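Local coordinates for galacto-N-biose/lacto-N-biose I transporter substrate-binding protein (Bifidobacterium longum, PDB 2Z8E) that binds galacto-N-biose and probably also the related lacto-N-biose outside the cell, and probably hands them to an ABC transporter for uptake, at residues A[21-26]-A[56-61]. Residues are numbered along the deposited sequence; the frame is centred on the assembly and turned at random.
Sequences MHRLPD and GKASDM. With NGA (2-acetamido-2-deoxy-beta-D-galactopyranose), chain C; GAL (beta-D-galactopyranose), chain B.
NH1 of R23 is shared between two oxygens of the bound N-acetylgalactosamine (NGA): it gives weak, bent hydrogen bonds to the glycosidic oxygen O3, which joins NGA to the galactose (3.1 Å, 124°), and to the acetamido oxygen O7 (3.1 Å). O3 lies in the guanidinium plane at its edge, whereas O7 approaches obliquely. NH2, also near O7, makes a salt bridge to E84, which helps fix the rotation of the charged group. Over one guanidinium face lies the backbone carbonyl of A58, whose O is 3.7 Å from NE of R23 and also accepts the backbone N-H of M61. The methyl of A58 touches both arginine and sugar, its CB 3.3 Å from O4 of NGA. The R23 chain runs extended from CG to NE and crosses the thioether of M61, whose SD lies 3.6 Å from CD of R23. With CG anti to the backbone N (chi1 179°), M61 stretches on past the arginine and brings its CE methyl to 3.3 Å from the backbone O of M21. There it also meets SD of M21, the two methionine chains lying alongside and running in opposing senses. Shortening R23 to an alanine would probably take this donor from both O3 and O7 of NGA, deprive E84 of its salt bridge to the arginine, and open a gap beside the M61 thioether. On the galactose side, CD of P25 comes within 3.2 Å of O6, and L24 contributes a methyl near O4. This is part of the sugar-binding site of a periplasmic-binding-protein fold: the loop ending strand 16-22, which runs parallel to neighbours 47-53 and 77-81, meets the loop after 47-53 and the start of helix 61-71, while M61 also packs on strand 77-81.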
ATOM      1  N   MET A  21      -4.231  10.879  14.124  1.00 25.91           N
ATOM      2  CA  MET A  21      -4.900   9.586  13.887  1.00 25.65           C
ATOM      3  C   MET A  21      -4.147   8.812  12.788  1.00 24.17           C
ATOM      4  O   MET A  21      -3.946   9.317  11.700  1.00 23.04           O
ATOM      5  CB  MET A  21      -6.357   9.794  13.449  1.00 24.96           C
ATOM      6  CG  MET A  21      -7.237   8.530  13.620  1.00 25.90           C
ATOM      7  SD  MET A  21      -8.775   8.516  12.677  1.00 29.22           S
ATOM      8  CE  MET A  21      -9.534  10.061  13.171  1.00 29.64           C
ATOM      9  N   HIS A  22      -3.765   7.585  13.089  1.00 23.67           N
ATOM     10  CA  HIS A  22      -3.012   6.770  12.146  1.00 23.66           C
ATOM     11  C   HIS A  22      -3.681   5.401  11.970  1.00 24.24           C
ATOM     12  O   HIS A  22      -4.618   5.045  12.726  1.00 24.90           O
ATOM     13  CB  HIS A  22      -1.601   6.581  12.674  1.00 22.35           C
ATOM     14  CG  HIS A  22      -1.546   5.743  13.897  1.00 22.44           C
ATOM     15  ND1 HIS A  22      -1.420   4.373  13.845  1.00 17.33           N
ATOM     16  CD2 HIS A  22      -1.689   6.064  15.207  1.00 16.98           C
ATOM     17  CE1 HIS A  22      -1.443   3.887  15.075  1.00 24.54           C
ATOM     18  NE2 HIS A  22      -1.590   4.893  15.920  1.00 18.50           N
ATOM     19  N   ARG A  23      -3.195   4.613  11.007  1.00 23.23           N
ATOM     20  CA  ARG A  23      -3.697   3.246  10.837  1.00 21.15           C
ATOM     21  C   ARG A  23      -2.517   2.299  10.678  1.00 21.30           C
ATOM     22  O   ARG A  23      -2.500   1.355   9.868  1.00 21.11           O
ATOM     23  CB  ARG A  23      -4.774   3.152   9.727  1.00 21.71           C
ATOM     24  CG  ARG A  23      -4.445   3.729   8.326  1.00 21.90           C
ATOM     25  CD  ARG A  23      -5.682   3.608   7.423  1.00 20.40           C
ATOM     26  NE  ARG A  23      -5.588   4.229   6.091  1.00 21.38           N
ATOM     27  CZ  ARG A  23      -4.935   3.710   5.047  1.00 19.52           C
ATOM     28  NH1 ARG A  23      -4.254   2.582   5.151  1.00 18.47           N
ATOM     29  NH2 ARG A  23      -4.950   4.346   3.900  1.00 17.33           N
ATOM     30  N   LEU A  24      -1.498   2.573  11.480  1.00 20.34           N
ATOM     31  CA  LEU A  24      -0.332   1.719  11.518  1.00 21.17           C
ATOM     32  C   LEU A  24      -0.622   0.490  12.363  1.00 21.54           C
ATOM     33  O   LEU A  24      -1.413   0.584  13.315  1.00 21.64           O
ATOM     34  CB  LEU A  24       0.874   2.506  12.023  1.00 21.69           C
ATOM     35  CG  LEU A  24       1.307   3.702  11.124  1.00 19.84           C
ATOM     36  CD1 LEU A  24       2.586   4.267  11.714  1.00 18.15           C
ATOM     37  CD2 LEU A  24       1.528   3.300   9.683  1.00 19.60           C
ATOM     38  N   PRO A  25      -0.024  -0.670  12.002  1.00 22.21           N
ATOM     39  CA  PRO A  25      -0.451  -1.932  12.639  1.00 23.12           C
ATOM     40  C   PRO A  25      -0.354  -1.981  14.179  1.00 24.18           C
ATOM     41  O   PRO A  25      -1.277  -2.479  14.810  1.00 24.68           O
ATOM     42  CB  PRO A  25       0.493  -2.990  12.052  1.00 22.37           C
ATOM     43  CG  PRO A  25       1.620  -2.185  11.368  1.00 22.52           C
ATOM     44  CD  PRO A  25       0.987  -0.898  10.953  1.00 21.59           C
ATOM     45  N   ASP A  26       0.756  -1.512  14.750  1.00 24.48           N
ATOM     46  CA  ASP A  26       0.994  -1.616  16.196  1.00 25.95           C
ATOM     47  C   ASP A  26       0.887  -3.040  16.723  1.00 26.79           C
ATOM     48  O   ASP A  26       0.272  -3.264  17.781  1.00 26.07           O
ATOM     49  CB  ASP A  26      -0.001  -0.719  16.973  1.00 25.29           C
ATOM     50  CG  ASP A  26       0.510   0.725  17.153  1.00 25.34           C
ATOM     51  OD1 ASP A  26       1.733   0.970  17.040  1.00 24.99           O
ATOM     52  OD2 ASP A  26      -0.314   1.606  17.442  1.00 24.33           O
ATOM     53  N   GLY A  56     -11.107  -0.031  12.858  1.00 32.67           N
ATOM     54  CA  GLY A  56     -11.863  -0.391  11.691  1.00 31.67           C
ATOM     55  C   GLY A  56     -10.964  -0.778  10.545  1.00 31.44           C
ATOM     56  O   GLY A  56      -9.746  -0.914  10.715  1.00 30.42           O
ATOM     57  N   LYS A  57     -11.604  -0.969   9.393  1.00 30.64           N
ATOM     58  CA  LYS A  57     -10.999  -1.454   8.149  1.00 29.66           C
ATOM     59  C   LYS A  57     -10.292  -0.258   7.465  1.00 28.40           C
ATOM     60  O   LYS A  57     -10.868   0.838   7.357  1.00 26.85           O
ATOM     61  CB  LYS A  57     -12.144  -1.974   7.270  1.00 30.58           C
ATOM     62  CG  LYS A  57     -11.778  -2.709   6.002  1.00 33.84           C
ATOM     63  CD  LYS A  57     -13.006  -2.757   5.079  1.00 36.27           C
ATOM     64  CE  LYS A  57     -12.726  -3.516   3.786  1.00 38.87           C
ATOM     65  NZ  LYS A  57     -11.679  -2.935   2.881  1.00 37.42           N
ATOM     66  N   ALA A  58      -9.064  -0.474   6.985  1.00 26.69           N
ATOM     67  CA  ALA A  58      -8.260   0.643   6.426  1.00 26.35           C
ATOM     68  C   ALA A  58      -9.034   1.620   5.529  1.00 25.75           C
ATOM     69  O   ALA A  58      -9.001   2.816   5.773  1.00 26.76           O
ATOM     70  CB  ALA A  58      -6.971   0.119   5.740  1.00 25.67           C
ATOM     71  N   SER A  59      -9.753   1.118   4.522  1.00 26.05           N
ATOM     72  CA  SER A  59     -10.480   1.959   3.540  1.00 25.93           C
ATOM     73  C   SER A  59     -11.638   2.762   4.131  1.00 25.79           C
ATOM     74  O   SER A  59     -12.198   3.625   3.439  1.00 25.96           O
ATOM     75  CB  SER A  59     -11.020   1.136   2.346  1.00 26.46           C
ATOM     76  OG  SER A  59     -11.976   0.159   2.778  1.00 28.35           O
ATOM     77  N   ASP A  60     -11.968   2.498   5.402  1.00 26.54           N
ATOM     78  CA  ASP A  60     -13.046   3.237   6.079  1.00 26.81           C
ATOM     79  C   ASP A  60     -12.518   4.471   6.798  1.00 26.77           C
ATOM     80  O   ASP A  60     -13.298   5.391   7.109  1.00 26.62           O
ATOM     81  CB  ASP A  60     -13.808   2.318   7.053  1.00 27.14           C
ATOM     82  CG  ASP A  60     -14.860   1.408   6.329  1.00 28.90           C
ATOM     83  OD1 ASP A  60     -15.278   1.744   5.205  1.00 27.72           O
ATOM     84  OD2 ASP A  60     -15.273   0.389   6.916  1.00 28.85           O
ATOM     85  N   MET A  61     -11.196   4.496   7.051  1.00 25.67           N
ATOM     86  CA  MET A  61     -10.577   5.638   7.725  1.00 24.33           C
ATOM     87  C   MET A  61     -10.949   6.962   7.119  1.00 24.44           C
ATOM     88  O   MET A  61     -11.359   7.839   7.866  1.00 23.91           O
ATOM     89  CB  MET A  61      -9.047   5.526   7.870  1.00 23.66           C
ATOM     90  CG  MET A  61      -8.411   6.779   8.574  1.00 25.07           C
ATOM     91  SD  MET A  61      -6.867   6.358   9.355  1.00 23.33           S
ATOM     92  CE  MET A  61      -6.220   7.993   9.732  1.00 21.84           C
TER
HETATM   93  C1  NGA C   1      -4.961  -2.663   3.215  1.00 20.45           C
HETATM   94  C2  NGA C   1      -4.389  -1.214   3.299  1.00 19.70           C
HETATM   95  C3  NGA C   1      -3.117  -1.241   4.141  1.00 15.73           C
HETATM   96  C4  NGA C   1      -3.283  -2.012   5.479  1.00 18.83           C
HETATM   97  C5  NGA C   1      -3.946  -3.379   5.262  1.00 18.16           C
HETATM   98  C6  NGA C   1      -4.250  -4.073   6.576  1.00 19.66           C
HETATM   99  C7  NGA C   1      -4.408   0.559   1.617  1.00 20.47           C
HETATM  100  C8  NGA C   1      -4.062   0.940   0.211  1.00 19.18           C
HETATM  101  N2  NGA C   1      -4.105  -0.697   1.947  1.00 16.95           N
HETATM  102  O1  NGA C   1      -6.225  -2.555   2.635  1.00 24.37           O
HETATM  103  O3  NGA C   1      -2.607   0.097   4.328  1.00 18.38           O
HETATM  104  O4  NGA C   1      -4.005  -1.190   6.435  1.00 20.56           O
HETATM  105  O5  NGA C   1      -5.151  -3.204   4.510  1.00 19.07           O
HETATM  106  O6  NGA C   1      -3.028  -4.471   7.255  1.00 21.23           O
HETATM  107  O7  NGA C   1      -4.937   1.351   2.411  1.00 20.61           O
HETATM  108  C1  GAL B   2      -1.169   0.112   4.386  1.00 18.74           C
HETATM  109  C2  GAL B   2      -0.664   1.460   3.866  1.00 18.91           C
HETATM  110  C3  GAL B   2       0.836   1.572   4.121  1.00 18.29           C
HETATM  111  C4  GAL B   2       1.178   1.282   5.591  1.00 19.50           C
HETATM  112  C5  GAL B   2       0.621  -0.108   5.994  1.00 18.76           C
HETATM  113  C6  GAL B   2       0.679  -0.306   7.504  1.00 19.06           C
HETATM  114  O2  GAL B   2      -0.992   1.652   2.509  1.00 17.86           O
HETATM  115  O3  GAL B   2       1.180   2.872   3.724  1.00 18.44           O
HETATM  116  O4  GAL B   2       0.534   2.297   6.385  1.00 19.65           O
HETATM  117  O5  GAL B   2      -0.769  -0.046   5.719  1.00 18.98           O
HETATM  118  O6  GAL B   2       0.749  -1.683   7.842  1.00 21.12           O